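Local coordinates for protein Bis(5'-nucleosyl)-tetraphosphatase [asymmetrical] (Caenorhabditis elegans, PDB 1KTG) that hydrolyses diadenosine tetraphosphate asymmetrically to AMP and ATP, using divalent metal ions such as magnesium, at residues G7-R12 against Y87-L92. Residues are numbered along the deposited sequence; the frame is centred on the assembly and turned at random.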
loop_
_atom_site.group_PDB
_atom_site.type_symbol
_atom_site.label_atom_id
_atom_site.label_comp_id
_atom_site.label_asym_id
_atom_site.label_seq_id
_atom_site.Cartn_x
_atom_site.Cartn_y
_atom_site.Cartn_z
ATOM N N GLY A 7 -1.150 5.450 2.786
ATOM C CA GLY A 7 -1.724 4.462 1.913
ATOM C C GLY A 7 -2.151 3.239 2.674
ATOM O O GLY A 7 -2.156 3.219 3.903
ATOM N N LEU A 8 -2.510 2.210 1.920
ATOM C CA LEU A 8 -2.980 0.970 2.486
ATOM C C LEU A 8 -2.203 -0.193 1.891
ATOM O O LEU A 8 -2.071 -0.302 0.677
ATOM C CB LEU A 8 -4.474 0.787 2.192
ATOM C CG LEU A 8 -5.431 1.811 2.818
ATOM C CD1 LEU A 8 -6.870 1.507 2.479
ATOM C CD2 LEU A 8 -5.234 1.910 4.324
ATOM N N VAL A 9 -1.639 -1.018 2.763
ATOM C CA VAL A 9 -1.012 -2.256 2.337
ATOM C C VAL A 9 -2.187 -3.211 2.189
ATOM O O VAL A 9 -2.699 -3.748 3.163
ATOM C CB VAL A 9 0.010 -2.768 3.354
ATOM C CG1 VAL A 9 0.491 -4.186 2.989
ATOM C CG2 VAL A 9 1.198 -1.827 3.418
ATOM N N ILE A 10 -2.664 -3.335 0.960
ATOM C CA ILE A 10 -3.763 -4.231 0.650
ATOM C C ILE A 10 -3.250 -5.653 0.499
ATOM O O ILE A 10 -2.246 -5.880 -0.175
ATOM C CB ILE A 10 -4.391 -3.832 -0.685
ATOM C CG1 ILE A 10 -4.848 -2.364 -0.668
ATOM C CG2 ILE A 10 -5.515 -4.811 -1.045
ATOM C CD1 ILE A 10 -5.898 -2.048 0.344
ATOM N N TYR A 11 -3.945 -6.602 1.117
ATOM C CA TYR A 11 -3.631 -8.013 0.938
ATOM C C TYR A 11 -4.903 -8.779 0.679
ATOM O O TYR A 11 -6.017 -8.309 0.965
ATOM C CB TYR A 11 -2.917 -8.608 2.156
ATOM C CG TYR A 11 -3.803 -8.883 3.358
ATOM C CD1 TYR A 11 -4.243 -10.169 3.641
ATOM C CD2 TYR A 11 -4.176 -7.865 4.219
ATOM C CE1 TYR A 11 -5.049 -10.432 4.742
ATOM C CE2 TYR A 11 -4.975 -8.118 5.325
ATOM C CZ TYR A 11 -5.411 -9.398 5.585
ATOM O OH TYR A 11 -6.211 -9.649 6.696
ATOM N N ARG A 12 -4.728 -9.971 0.132
ATOM C CA ARG A 12 -5.819 -10.895 -0.042
ATOM C C ARG A 12 -5.320 -12.274 0.342
ATOM O O ARG A 12 -4.111 -12.489 0.522
ATOM C CB ARG A 12 -6.327 -10.888 -1.481
ATOM C CG ARG A 12 -5.410 -11.603 -2.468
ATOM C CD ARG A 12 -5.864 -11.490 -3.913
ATOM N NE ARG A 12 -4.965 -12.203 -4.817
ATOM C CZ ARG A 12 -5.129 -12.282 -6.123
ATOM N NH1 ARG A 12 -6.184 -11.701 -6.709
ATOM N NH2 ARG A 12 -4.252 -12.967 -6.845
ATOM N N TYR A 87 1.159 3.770 6.508
ATOM C CA TYR A 87 0.377 2.665 5.940
ATOM C C TYR A 87 -0.385 1.898 7.016
ATOM O O TYR A 87 0.154 1.612 8.081
ATOM C CB TYR A 87 1.303 1.624 5.285
ATOM C CG TYR A 87 1.966 2.052 4.002
ATOM C CD1 TYR A 87 3.263 2.544 3.998
ATOM C CD2 TYR A 87 1.312 1.919 2.792
ATOM C CE1 TYR A 87 3.876 2.921 2.824
ATOM C CE2 TYR A 87 1.918 2.284 1.614
ATOM C CZ TYR A 87 3.192 2.788 1.632
ATOM O OH TYR A 87 3.793 3.147 0.450
ATOM N N TRP A 88 -1.626 1.551 6.693
ATOM C CA TRP A 88 -2.422 0.605 7.467
ATOM C C TRP A 88 -2.576 -0.678 6.640
ATOM O O TRP A 88 -2.636 -0.631 5.421
ATOM C CB TRP A 88 -3.820 1.149 7.734
ATOM C CG TRP A 88 -3.971 2.148 8.831
ATOM C CD1 TRP A 88 -4.303 1.898 10.142
ATOM C CD2 TRP A 88 -3.906 3.571 8.707
ATOM N NE1 TRP A 88 -4.399 3.075 10.840
ATOM C CE2 TRP A 88 -4.158 4.119 9.983
ATOM C CE3 TRP A 88 -3.626 4.444 7.650
ATOM C CZ2 TRP A 88 -4.158 5.494 10.220
ATOM C CZ3 TRP A 88 -3.633 5.805 7.890
ATOM C CH2 TRP A 88 -3.891 6.314 9.165
ATOM N N LEU A 89 -2.637 -1.825 7.314
ATOM C CA LEU A 89 -2.872 -3.112 6.656
ATOM C C LEU A 89 -4.386 -3.258 6.402
ATOM O O LEU A 89 -5.190 -2.917 7.245
ATOM C CB LEU A 89 -2.340 -4.249 7.541
ATOM C CG LEU A 89 -2.414 -5.672 6.985
ATOM C CD1 LEU A 89 -1.528 -5.840 5.751
ATOM C CD2 LEU A 89 -2.059 -6.697 8.049
ATOM N N ALA A 90 -4.772 -3.756 5.233
ATOM C CA ALA A 90 -6.181 -3.864 4.884
ATOM C C ALA A 90 -6.447 -5.084 4.016
ATOM O O ALA A 90 -5.779 -5.290 3.000
ATOM C CB ALA A 90 -6.623 -2.611 4.162
ATOM N N LYS A 91 -7.436 -5.876 4.406
ATOM C CA LYS A 91 -7.781 -7.076 3.670
ATOM C C LYS A 91 -8.825 -6.795 2.603
ATOM O O LYS A 91 -9.870 -6.232 2.895
ATOM C CB LYS A 91 -8.341 -8.132 4.603
ATOM C CG LYS A 91 -8.733 -9.423 3.911
ATOM C CD LYS A 91 -9.121 -10.504 4.900
ATOM C CE LYS A 91 -9.432 -11.812 4.198
ATOM N NZ LYS A 91 -9.752 -12.881 5.184
ATOM N N LEU A 92 -8.526 -7.191 1.370
ATOM C CA LEU A 92 -9.510 -7.155 0.293
ATOM C C LEU A 92 -10.346 -8.418 0.464
ATOM O O LEU A 92 -9.890 -9.507 0.162
ATOM C CB LEU A 92 -8.831 -7.128 -1.069
ATOM C CG LEU A 92 -9.771 -6.989 -2.274
ATOM C CD1 LEU A 92 -10.454 -5.630 -2.281
ATOM C CD2 LEU A 92 -8.983 -7.202 -3.563
#
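With CG set between its own backbone N and carbonyl carbon (chi1 75°), Y11 swings its ring across to the neighbouring strand, where K91, whose CG lies opposite its backbone N (chi1 180°), runs obliquely over the phenol. K91 CA covers one ring face, CB packs 3.3 Å from Y11 CZ, and CG makes an off-centre CH-pi contact 4.2 Å from the ring centroid. L89 CD1 reaches the Y11 ring at CD2, 3.7 Å away, and also touches V9 CG1. The hydroxyl of Y11 is hydrogen-bonded to H67 on strand 64-78; an alanine here would probably leave H67 without that partner and open a gap beside L89 and the K91 methylenes. Further along the same face, V9 CG2 meets Y87 CD2 at 3.8 Å, the two side chains crossing at about a right angle. Helix 122-137 covers this side through F131 and L135. On the other face, I10 CD1 packs 3.9 Å from A90 CB and L8 CD2 lies against W88 CB, with L64 adjoining L8 and I10. Five backbone hydrogen bonds join the strands, alternating in direction. The last, L92 N to Y11 O, is short at 2.8 Å and nearly straight (172°); the first, W88 N to G7 O, is longer at 3.3 Å. CA-H...O contacts accompany this ladder. Strands 3-14 and 81-92 thus form a parallel pair within an otherwise antiparallel mixed sheet, the buried centre of the alpha/beta/alpha Nudix fold, with Y87 near the bound AMP.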